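Local coordinates for protein putative phosphoglycolate phosphatase (Lactobacillus delbrueckii, PDB 2HI0) that probably hydrolyses the phosphate ester of 2-phosphoglycolate, as a member of the haloacid dehalogenase-like hydrolase family, at residues Ala25-His35 / Glu89-Tyr100; Ile8-Leu16 / Leu143-Phe152. All coordinates share one frame; numbering follows the deposited sequence.

Interaction 1 of 2, residues Ala25-His35 / Glu89-Tyr100. With EDO (1,2-ethanediol), chain H.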
loop_
_atom_site.group_PDB
_atom_site.type_symbol
_atom_site.label_atom_id
_atom_site.label_comp_id
_atom_site.label_asym_id
_atom_site.label_seq_id
_atom_site.Cartn_x
_atom_site.Cartn_y
_atom_site.Cartn_z
ATOM N N ALA A 25 16.086 2.077 -1.671
ATOM C CA ALA A 25 15.866 3.485 -1.960
ATOM C C ALA A 25 15.868 4.318 -0.673
ATOM O O ALA A 25 16.416 5.422 -0.635
ATOM C CB ALA A 25 14.574 3.677 -2.738
ATOM N N LEU A 26 15.252 3.814 0.402
ATOM C CA LEU A 26 15.245 4.523 1.691
ATOM C C LEU A 26 16.668 4.663 2.217
ATOM O O LEU A 26 17.065 5.730 2.672
ATOM C CB LEU A 26 14.332 3.892 2.794
ATOM C CG LEU A 26 13.939 4.797 3.998
ATOM C CD1 LEU A 26 13.163 6.016 3.527
ATOM C CD2 LEU A 26 13.119 3.936 4.976
ATOM N N ASN A 27 17.427 3.581 2.204
ATOM C CA ASN A 27 18.791 3.627 2.673
ATOM C C ASN A 27 19.666 4.566 1.844
ATOM O O ASN A 27 20.458 5.334 2.396
ATOM C CB ASN A 27 19.426 2.237 2.737
ATOM C CG ASN A 27 18.953 1.422 3.936
ATOM O OD1 ASN A 27 18.648 1.967 4.995
ATOM N ND2 ASN A 27 18.875 0.103 3.756
ATOM N N TYR A 28 19.474 4.552 0.514
ATOM C CA TYR A 28 20.144 5.522 -0.372
ATOM C C TYR A 28 19.887 6.981 0.035
ATOM O O TYR A 28 20.808 7.780 0.170
ATOM C CB TYR A 28 19.749 5.295 -1.832
ATOM C CG TYR A 28 20.422 6.285 -2.796
ATOM C CD1 TYR A 28 21.675 6.012 -3.339
ATOM C CD2 TYR A 28 19.784 7.425 -3.167
ATOM C CE1 TYR A 28 22.271 6.905 -4.195
ATOM C CE2 TYR A 28 20.375 8.337 -4.005
ATOM C CZ TYR A 28 21.627 8.062 -4.531
ATOM O OH TYR A 28 22.226 8.933 -5.408
ATOM N N ALA A 29 18.597 7.320 0.202
ATOM C CA ALA A 29 18.137 8.673 0.540
ATOM C C ALA A 29 18.700 9.130 1.888
ATOM O O ALA A 29 19.138 10.271 2.088
ATOM C CB ALA A 29 16.590 8.696 0.575
ATOM N N PHE A 30 18.623 8.242 2.871
ATOM C CA PHE A 30 19.161 8.473 4.210
ATOM C C PHE A 30 20.662 8.716 4.150
ATOM O O PHE A 30 21.180 9.665 4.704
ATOM C CB PHE A 30 18.824 7.316 5.177
ATOM C CG PHE A 30 17.541 7.571 5.997
ATOM C CD1 PHE A 30 16.371 7.832 5.336
ATOM C CD2 PHE A 30 17.542 7.628 7.393
ATOM C CE1 PHE A 30 15.193 8.097 5.981
ATOM C CE2 PHE A 30 16.351 7.919 8.068
ATOM C CZ PHE A 30 15.182 8.155 7.346
ATOM N N GLU A 31 21.363 7.850 3.446
ATOM C CA GLU A 31 22.814 8.022 3.341
ATOM C C GLU A 31 23.170 9.376 2.683
ATOM O O GLU A 31 24.080 10.089 3.150
ATOM C CB GLU A 31 23.402 6.878 2.503
ATOM C CG GLU A 31 24.911 6.969 2.311
ATOM C CD GLU A 31 25.521 5.765 1.617
ATOM O OE1 GLU A 31 25.060 5.372 0.520
ATOM O OE2 GLU A 31 26.527 5.270 2.186
ATOM N N GLN A 32 22.469 9.702 1.584
ATOM C CA GLN A 32 22.695 10.962 0.897
ATOM C C GLN A 32 22.462 12.220 1.746
ATOM O O GLN A 32 22.981 13.282 1.446
ATOM C CB GLN A 32 21.862 11.089 -0.387
ATOM C CG GLN A 32 22.326 10.182 -1.481
ATOM C CD GLN A 32 23.679 10.556 -2.007
ATOM O OE1 GLN A 32 23.907 11.724 -2.355
ATOM N NE2 GLN A 32 24.601 9.583 -2.081
ATOM N N THR A 33 21.633 12.093 2.770
ATOM C CA THR A 33 21.279 13.198 3.646
ATOM C C THR A 33 21.926 13.099 5.050
ATOM O O THR A 33 21.585 13.857 5.962
ATOM C CB THR A 33 19.763 13.348 3.714
ATOM O OG1 THR A 33 19.168 12.115 4.142
ATOM C CG2 THR A 33 19.180 13.773 2.378
ATOM N N GLY A 34 22.916 12.222 5.189
ATOM C CA GLY A 34 23.724 12.182 6.399
ATOM C C GLY A 34 23.192 11.343 7.545
ATOM O O GLY A 34 23.698 11.460 8.681
ATOM N N HIS A 35 22.232 10.464 7.272
ATOM C CA HIS A 35 21.578 9.660 8.308
ATOM C C HIS A 35 22.118 8.234 8.294
ATOM O O HIS A 35 22.835 7.870 7.376
ATOM C CB HIS A 35 20.080 9.622 8.099
ATOM C CG HIS A 35 19.430 10.932 8.371
ATOM N ND1 HIS A 35 19.093 11.326 9.646
ATOM C CD2 HIS A 35 19.136 11.975 7.560
ATOM C CE1 HIS A 35 18.570 12.538 9.607
ATOM N NE2 HIS A 35 18.600 12.967 8.358
ATOM N N GLU A 89 13.100 18.182 7.904
ATOM C CA GLU A 89 14.017 17.105 7.581
ATOM C C GLU A 89 13.360 15.998 6.742
ATOM O O GLU A 89 14.001 15.455 5.839
ATOM C CB GLU A 89 14.637 16.547 8.854
ATOM C CG GLU A 89 15.799 15.584 8.600
ATOM C CD GLU A 89 17.012 16.196 7.912
ATOM O OE1 GLU A 89 17.149 17.444 7.837
ATOM O OE2 GLU A 89 17.867 15.398 7.449
ATOM N N VAL A 90 12.105 15.654 7.051
ATOM C CA VAL A 90 11.335 14.707 6.224
ATOM C C VAL A 90 11.382 15.136 4.731
ATOM O O VAL A 90 11.713 14.314 3.826
ATOM C CB VAL A 90 9.896 14.557 6.740
ATOM C CG1 VAL A 90 9.024 13.763 5.732
ATOM C CG2 VAL A 90 9.922 13.838 8.093
ATOM N N ASN A 91 11.064 16.407 4.477
ATOM C CA ASN A 91 10.973 16.950 3.119
ATOM C C ASN A 91 12.352 16.911 2.452
ATOM O O ASN A 91 12.463 16.668 1.250
ATOM C CB ASN A 91 10.376 18.350 3.098
ATOM C CG ASN A 91 8.928 18.367 3.501
ATOM O OD1 ASN A 91 8.258 17.347 3.441
ATOM N ND2 ASN A 91 8.434 19.537 3.913
ATOM N N ARG A 92 13.404 17.086 3.244
ATOM C CA ARG A 92 14.781 17.098 2.678
ATOM C C ARG A 92 15.151 15.677 2.252
ATOM O O ARG A 92 15.733 15.455 1.177
ATOM C CB ARG A 92 15.792 17.641 3.670
ATOM C CG ARG A 92 17.135 17.892 3.075
ATOM C CD ARG A 92 18.012 18.686 4.043
ATOM N NE ARG A 92 18.577 17.829 5.093
ATOM C CZ ARG A 92 19.705 17.120 4.988
ATOM N NH1 ARG A 92 20.423 17.119 3.888
ATOM N NH2 ARG A 92 20.119 16.399 6.012
ATOM N N VAL A 93 14.787 14.690 3.071
ATOM C CA VAL A 93 15.025 13.281 2.711
ATOM C C VAL A 93 14.159 12.889 1.486
ATOM O O VAL A 93 14.621 12.238 0.562
ATOM C CB VAL A 93 14.769 12.334 3.922
ATOM C CG1 VAL A 93 14.843 10.890 3.499
ATOM C CG2 VAL A 93 15.768 12.598 5.035
ATOM N N LEU A 94 12.887 13.309 1.494
ATOM C CA LEU A 94 11.969 12.959 0.383
ATOM C C LEU A 94 12.437 13.515 -0.947
ATOM O O LEU A 94 12.172 12.950 -2.027
ATOM C CB LEU A 94 10.560 13.436 0.690
ATOM C CG LEU A 94 9.781 12.595 1.707
ATOM C CD1 LEU A 94 8.442 13.248 2.012
ATOM C CD2 LEU A 94 9.545 11.215 1.140
ATOM N N GLU A 95 13.139 14.653 -0.906
ATOM C CA GLU A 95 13.652 15.267 -2.123
ATOM C C GLU A 95 14.584 14.299 -2.897
ATOM O O GLU A 95 14.628 14.318 -4.137
ATOM C CB GLU A 95 14.415 16.534 -1.747
ATOM C CG GLU A 95 14.951 17.294 -2.947
ATOM C CD GLU A 95 15.664 18.594 -2.579
ATOM O OE1 GLU A 95 16.088 18.761 -1.412
ATOM O OE2 GLU A 95 15.824 19.438 -3.484
ATOM N N VAL A 96 15.318 13.483 -2.159
ATOM C CA VAL A 96 16.160 12.433 -2.721
ATOM C C VAL A 96 15.367 11.154 -2.943
ATOM O O VAL A 96 15.424 10.566 -4.002
ATOM C CB VAL A 96 17.380 12.133 -1.796
ATOM C CG1 VAL A 96 18.277 11.007 -2.388
ATOM C CG2 VAL A 96 18.149 13.468 -1.508
ATOM N N PHE A 97 14.617 10.731 -1.931
ATOM C CA PHE A 97 13.912 9.443 -2.006
ATOM C C PHE A 97 12.891 9.309 -3.164
ATOM O O PHE A 97 12.838 8.258 -3.856
ATOM C CB PHE A 97 13.170 9.183 -0.711
ATOM C CG PHE A 97 12.382 7.893 -0.720
ATOM C CD1 PHE A 97 13.009 6.663 -0.500
ATOM C CD2 PHE A 97 11.033 7.915 -0.942
ATOM C CE1 PHE A 97 12.272 5.489 -0.543
ATOM C CE2 PHE A 97 10.313 6.736 -1.008
ATOM C CZ PHE A 97 10.927 5.523 -0.791
ATOM N N LYS A 98 12.044 10.327 -3.342
ATOM C CA LYS A 98 10.954 10.183 -4.320
ATOM C C LYS A 98 11.463 9.916 -5.746
ATOM O O LYS A 98 11.105 8.935 -6.378
ATOM C CB LYS A 98 10.012 11.384 -4.243
ATOM C CG LYS A 98 9.216 11.373 -2.947
ATOM C CD LYS A 98 8.041 12.363 -2.933
ATOM C CE LYS A 98 7.161 12.260 -4.190
ATOM N NZ LYS A 98 5.815 12.885 -3.991
ATOM N N PRO A 99 12.342 10.760 -6.256
ATOM C CA PRO A 99 12.860 10.493 -7.602
ATOM C C PRO A 99 13.739 9.245 -7.684
ATOM O O PRO A 99 13.651 8.465 -8.661
ATOM C CB PRO A 99 13.676 11.738 -7.933
ATOM C CG PRO A 99 13.940 12.379 -6.630
ATOM C CD PRO A 99 12.850 12.029 -5.695
ATOM N N TYR A 100 14.519 9.009 -6.630
ATOM C CA TYR A 100 15.364 7.805 -6.649
ATOM C C TYR A 100 14.519 6.550 -6.731
ATOM O O TYR A 100 14.733 5.683 -7.579
ATOM C CB TYR A 100 16.272 7.754 -5.452
ATOM C CG TYR A 100 17.237 6.600 -5.565
ATOM C CD1 TYR A 100 18.459 6.776 -6.223
ATOM C CD2 TYR A 100 16.920 5.325 -5.058
ATOM C CE1 TYR A 100 19.364 5.706 -6.334
ATOM C CE2 TYR A 100 17.801 4.268 -5.166
ATOM C CZ TYR A 100 19.019 4.457 -5.810
ATOM O OH TYR A 100 19.901 3.380 -5.909
HETATM C C1 EDO H . 22.996 3.080 1.332
HETATM O O1 EDO H . 23.785 3.085 0.154
HETATM C C2 EDO H . 23.090 1.678 1.927
HETATM O O2 EDO H . 24.402 1.349 2.406
#

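Interaction 2 of 2, residues Ile8-Leu16 / Leu143-Phe152. With NA (sodium ion), chain C.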
loop_
_atom_site.group_PDB
_atom_site.type_symbol
_atom_site.label_atom_id
_atom_site.label_comp_id
_atom_site.label_asym_id
_atom_site.label_seq_id
_atom_site.Cartn_x
_atom_site.Cartn_y
_atom_site.Cartn_z
ATOM N N ILE A 8 -10.698 -3.853 -5.819
ATOM C CA ILE A 8 -9.809 -2.700 -5.718
ATOM C C ILE A 8 -8.669 -3.123 -4.797
ATOM O O ILE A 8 -8.908 -3.456 -3.621
ATOM C CB ILE A 8 -10.544 -1.486 -5.151
ATOM C CG1 ILE A 8 -11.790 -1.173 -5.958
ATOM C CG2 ILE A 8 -9.613 -0.266 -5.151
ATOM C CD1 ILE A 8 -12.661 -0.069 -5.242
ATOM N N PHE A 9 -7.445 -3.132 -5.338
ATOM C CA PHE A 9 -6.269 -3.649 -4.652
ATOM C C PHE A 9 -5.324 -2.513 -4.236
ATOM O O PHE A 9 -5.055 -1.565 -4.996
ATOM C CB PHE A 9 -5.437 -4.546 -5.564
ATOM C CG PHE A 9 -6.152 -5.780 -6.034
ATOM C CD1 PHE A 9 -7.047 -5.724 -7.081
ATOM C CD2 PHE A 9 -5.977 -6.974 -5.378
ATOM C CE1 PHE A 9 -7.698 -6.859 -7.503
ATOM C CE2 PHE A 9 -6.630 -8.119 -5.832
ATOM C CZ PHE A 9 -7.490 -8.038 -6.869
ATOM N N ASP A 10 -4.790 -2.650 -3.041
ATOM C CA ASP A 10 -3.533 -1.938 -2.686
ATOM C C ASP A 10 -2.371 -2.570 -3.499
ATOM O O ASP A 10 -2.515 -3.650 -4.091
ATOM C CB ASP A 10 -3.255 -2.077 -1.200
ATOM C CG ASP A 10 -2.130 -1.171 -0.726
ATOM O OD1 ASP A 10 -1.908 -0.068 -1.276
ATOM O OD2 ASP A 10 -1.439 -1.607 0.203
HETATM N N MSE A 11 -1.247 -1.873 -3.613
HETATM C CA MSE A 11 -0.105 -2.339 -4.392
HETATM C C MSE A 11 0.940 -3.019 -3.489
HETATM O O MSE A 11 1.156 -4.244 -3.621
HETATM C CB MSE A 11 0.517 -1.190 -5.192
HETATM C CG MSE A 11 1.775 -1.567 -5.887
HETATM SE SE MSE A 11 2.231 -0.309 -7.255
HETATM C CE MSE A 11 1.172 -0.875 -8.774
ATOM N N ASP A 12 1.568 -2.231 -2.598
ATOM C CA ASP A 12 2.664 -2.718 -1.742
ATOM C C ASP A 12 2.215 -3.851 -0.847
ATOM O O ASP A 12 1.206 -3.711 -0.163
ATOM C CB ASP A 12 3.213 -1.609 -0.839
ATOM C CG ASP A 12 3.960 -0.561 -1.572
ATOM O OD1 ASP A 12 4.994 -0.835 -2.175
ATOM O OD2 ASP A 12 3.520 0.612 -1.499
ATOM N N GLY A 13 2.898 -4.992 -0.891
ATOM C CA GLY A 13 2.563 -6.086 0.034
ATOM C C GLY A 13 1.321 -6.868 -0.332
ATOM O O GLY A 13 0.917 -7.781 0.377
ATOM N N THR A 14 0.691 -6.511 -1.445
ATOM C CA THR A 14 -0.590 -7.051 -1.818
ATOM C C THR A 14 -0.452 -7.655 -3.201
ATOM O O THR A 14 -0.523 -8.869 -3.366
ATOM C CB THR A 14 -1.722 -5.990 -1.741
ATOM O OG1 THR A 14 -1.739 -5.427 -0.405
ATOM C CG2 THR A 14 -3.025 -6.598 -2.037
ATOM N N ILE A 15 -0.243 -6.825 -4.225
ATOM C CA ILE A 15 -0.028 -7.377 -5.560
ATOM C C ILE A 15 1.439 -7.398 -6.025
ATOM O O ILE A 15 1.818 -8.226 -6.813
ATOM C CB ILE A 15 -0.935 -6.736 -6.615
ATOM C CG1 ILE A 15 -0.606 -5.239 -6.828
ATOM C CG2 ILE A 15 -2.433 -6.999 -6.258
ATOM C CD1 ILE A 15 -1.437 -4.558 -7.983
ATOM N N LEU A 16 2.243 -6.493 -5.455
ATOM C CA LEU A 16 3.662 -6.340 -5.784
ATOM C C LEU A 16 4.537 -6.493 -4.538
ATOM O O LEU A 16 4.260 -5.903 -3.489
ATOM C CB LEU A 16 3.961 -4.985 -6.442
ATOM C CG LEU A 16 3.483 -4.877 -7.898
ATOM C CD1 LEU A 16 3.885 -3.531 -8.448
ATOM C CD2 LEU A 16 4.073 -5.965 -8.799
ATOM N N LEU A 143 4.776 1.020 -12.670
ATOM C CA LEU A 143 4.705 -0.368 -12.301
ATOM C C LEU A 143 3.519 -1.094 -12.940
ATOM O O LEU A 143 3.624 -2.255 -13.382
ATOM C CB LEU A 143 4.715 -0.470 -10.774
ATOM C CG LEU A 143 6.088 -0.162 -10.109
ATOM C CD1 LEU A 143 5.932 -0.060 -8.607
ATOM C CD2 LEU A 143 7.130 -1.283 -10.500
ATOM N N VAL A 144 2.375 -0.416 -12.992
ATOM C CA VAL A 144 1.196 -1.016 -13.580
ATOM C C VAL A 144 1.450 -1.203 -15.067
ATOM O O VAL A 144 1.107 -2.254 -15.623
ATOM C CB VAL A 144 -0.077 -0.178 -13.346
ATOM C CG1 VAL A 144 -1.179 -0.631 -14.314
ATOM C CG2 VAL A 144 -0.513 -0.339 -11.913
ATOM N N GLU A 145 2.050 -0.204 -15.710
ATOM C CA GLU A 145 2.284 -0.270 -17.155
ATOM C C GLU A 145 3.266 -1.371 -17.513
ATOM O O GLU A 145 3.089 -2.042 -18.525
ATOM C CB GLU A 145 2.794 1.074 -17.708
ATOM C CG GLU A 145 3.203 1.068 -19.206
ATOM N N GLU A 146 4.277 -1.564 -16.676
ATOM C CA GLU A 146 5.331 -2.510 -16.975
ATOM C C GLU A 146 4.985 -3.908 -16.558
ATOM O O GLU A 146 5.280 -4.854 -17.299
ATOM C CB GLU A 146 6.656 -2.121 -16.326
ATOM C CG GLU A 146 7.257 -0.811 -16.898
ATOM C CD GLU A 146 7.359 -0.801 -18.442
ATOM O OE1 GLU A 146 7.973 -1.739 -19.026
ATOM O OE2 GLU A 146 6.799 0.131 -19.069
ATOM N N LEU A 147 4.339 -4.065 -15.406
ATOM C CA LEU A 147 4.076 -5.407 -14.853
ATOM C C LEU A 147 2.620 -5.873 -15.026
ATOM O O LEU A 147 2.368 -7.081 -14.991
ATOM C CB LEU A 147 4.486 -5.467 -13.384
ATOM C CG LEU A 147 5.921 -5.077 -13.043
ATOM C CD1 LEU A 147 6.178 -5.027 -11.542
ATOM C CD2 LEU A 147 6.914 -6.028 -13.707
ATOM N N PHE A 148 1.675 -4.943 -15.229
ATOM C CA PHE A 148 0.270 -5.332 -15.426
ATOM C C PHE A 148 -0.428 -4.601 -16.576
ATOM O O PHE A 148 -1.529 -4.059 -16.410
ATOM C CB PHE A 148 -0.527 -5.059 -14.143
ATOM C CG PHE A 148 0.003 -5.721 -12.913
ATOM C CD1 PHE A 148 -0.365 -7.022 -12.585
ATOM C CD2 PHE A 148 0.745 -4.991 -11.988
ATOM C CE1 PHE A 148 0.081 -7.578 -11.387
ATOM C CE2 PHE A 148 1.179 -5.555 -10.802
ATOM C CZ PHE A 148 0.848 -6.839 -10.506
ATOM N N PRO A 149 0.194 -4.582 -17.762
ATOM C CA PRO A 149 -0.409 -3.839 -18.884
ATOM C C PRO A 149 -1.748 -4.441 -19.311
ATOM O O PRO A 149 -1.885 -5.667 -19.424
ATOM C CB PRO A 149 0.634 -3.961 -20.005
ATOM C CG PRO A 149 1.465 -5.149 -19.631
ATOM C CD PRO A 149 1.454 -5.252 -18.139
ATOM N N GLY A 150 -2.738 -3.580 -19.494
ATOM C CA GLY A 150 -4.088 -4.023 -19.837
ATOM C C GLY A 150 -4.937 -4.721 -18.772
ATOM O O GLY A 150 -6.079 -5.097 -19.058
ATOM N N SER A 151 -4.413 -4.886 -17.560
ATOM C CA SER A 151 -5.117 -5.627 -16.495
ATOM C C SER A 151 -6.164 -4.799 -15.759
ATOM O O SER A 151 -7.245 -5.307 -15.411
ATOM C CB SER A 151 -4.129 -6.174 -15.461
ATOM O OG SER A 151 -3.500 -7.326 -15.974
ATOM N N PHE A 152 -5.841 -3.530 -15.525
ATOM C CA PHE A 152 -6.621 -2.691 -14.633
ATOM C C PHE A 152 -7.450 -1.665 -15.355
ATOM O O PHE A 152 -7.012 -1.033 -16.333
ATOM C CB PHE A 152 -5.683 -1.998 -13.599
ATOM C CG PHE A 152 -5.039 -2.952 -12.655
ATOM C CD1 PHE A 152 -5.799 -3.610 -11.688
ATOM C CD2 PHE A 152 -3.680 -3.234 -12.732
ATOM C CE1 PHE A 152 -5.210 -4.532 -10.796
ATOM C CE2 PHE A 152 -3.098 -4.177 -11.853
ATOM C CZ PHE A 152 -3.856 -4.810 -10.893
HETATM NA NA NA C . 0.195 -2.074 1.428
HETATM O O HOH W 1 -1.333 -0.819 3.255
#

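Interaction 1 of 2, residues Ala25-His35 / Glu89-Tyr100
Ala-29 and Phe-97 bring their CA atoms to 5.0 Å where the helical segments 25-32 and 89-100 run roughly antiparallel, their axes 8.4 Å apart at an angle of 137°. The small side chain of Ala-29 permits this closeness: its CB rests on CB of Phe-97, while CG1 of Val-96 lies against CA of Ala-29. The Phe-97 ring turns its edge to the backbone of Ala-25 and Leu-26.

At one end Tyr-28 and Tyr-100 form an offset stack, centroids 3.9 Å apart and planes 13° from parallel. CG of Tyr-28 stands anti to its backbone N (chi1 180°), laying the ring over one face of Tyr-100, whose edge meets CB of Ala-25.

The other end is polar. His-35 NE2 gives an almost straight hydrogen bond (2.7 Å) to Glu-89 OE2, in the plane of the histidine ring but tilted from the carboxylate plane, on its anti side. Arg-92 grips the same carboxylate side-on through NE and NH2, and its NH2 also reaches Thr-33 O at 2.9 Å. OE2 takes two donors and OE1 a third, Arg-92 NE, which together should restrain the carboxylate's rotation. Gly-34 ends the first helix in a Schellman motif, turning His-35 toward this network.

Beyond the pair, Glu-63 bonds His-35 ND1, helix 52-63 packs on Phe-30, and helix 41-47 covers Leu-26, completing a helical bundle.

Interaction 2 of 2, residues Ile8-Leu16 / Leu143-Phe152
Leu-16 and Phe-148 meet in the Rossmann-like core of a HAD hydrolase, where the loop after strand 6-9, carrying a sequence that fits the family's DxDx(T/V) motif, packs against the end of helix 137-147 and the turn beyond it. Across the contact the interaction is wholly apolar.

Among the aliphatic groups, Leu-16 divides its two methyls: CD1 lies by CB of Leu-143, while CD2 touches both CD1 of Leu-147 (3.6 Å) and CE2 of Phe-148 (3.5 Å). Shortened to an alanine, this side chain would lose both methyls, which is likely to open a gap beside Leu-143 and Leu-147 and strip packing from the edge of the Phe-148 ring. Selenomethionine Met-11 bends at its last torsion (chi3 -83°), which brings CE to 3.6 Å from CG2 of Val-144 as SE passes Leu-143 CD1.

The aromatic side is built round Ile-15, whose CD1 bridges CZ of Phe-152 and CE2 of Phe-148. Phe-9, on the strand, approaches the rim of the Phe-152 ring more loosely. Met-119 of helix 115-124 touches both Phe-9 and Ile-15, extending the apolar layer.

Backbone bonds shape the loop: Met-11 O accepts from the N atoms of Thr-14, Ile-15 and Leu-16, a tight turn that directs Leu-16 to the helix end and Ile-15 to the phenylalanines after it.

Polar groups of the loop serve the metal site. Asp-190 contributes to the sodium ion, and Lys-165 pairs with Asp-10 OD1; the ion is held by Asp-10 OD2 at 2.1 Å and by the backbone O of Asp-12 at 2.5 Å.

Overall arrangement
The two contacts illustrate how a HAD hydrolase is built from a core and an inserted helical cap. Interaction 2 joins the end of strand 6-9, within the parallel sheet, and the metal-binding loop after it to the end of helix 137-147 and the turn that follows; interaction 1 pairs helices 19-32 and 87-103 of the helical part. Both segments of interaction 1 fall between those of interaction 2, so the chain leaves the core, builds the bundle and returns. Their centres lie 25 Å apart and their nearest atoms about 9 Å. The sodium ion, bound partly by segment 8-16, lies about 13 Å from the Phe-97 side chain, consistent with a cap over the active site.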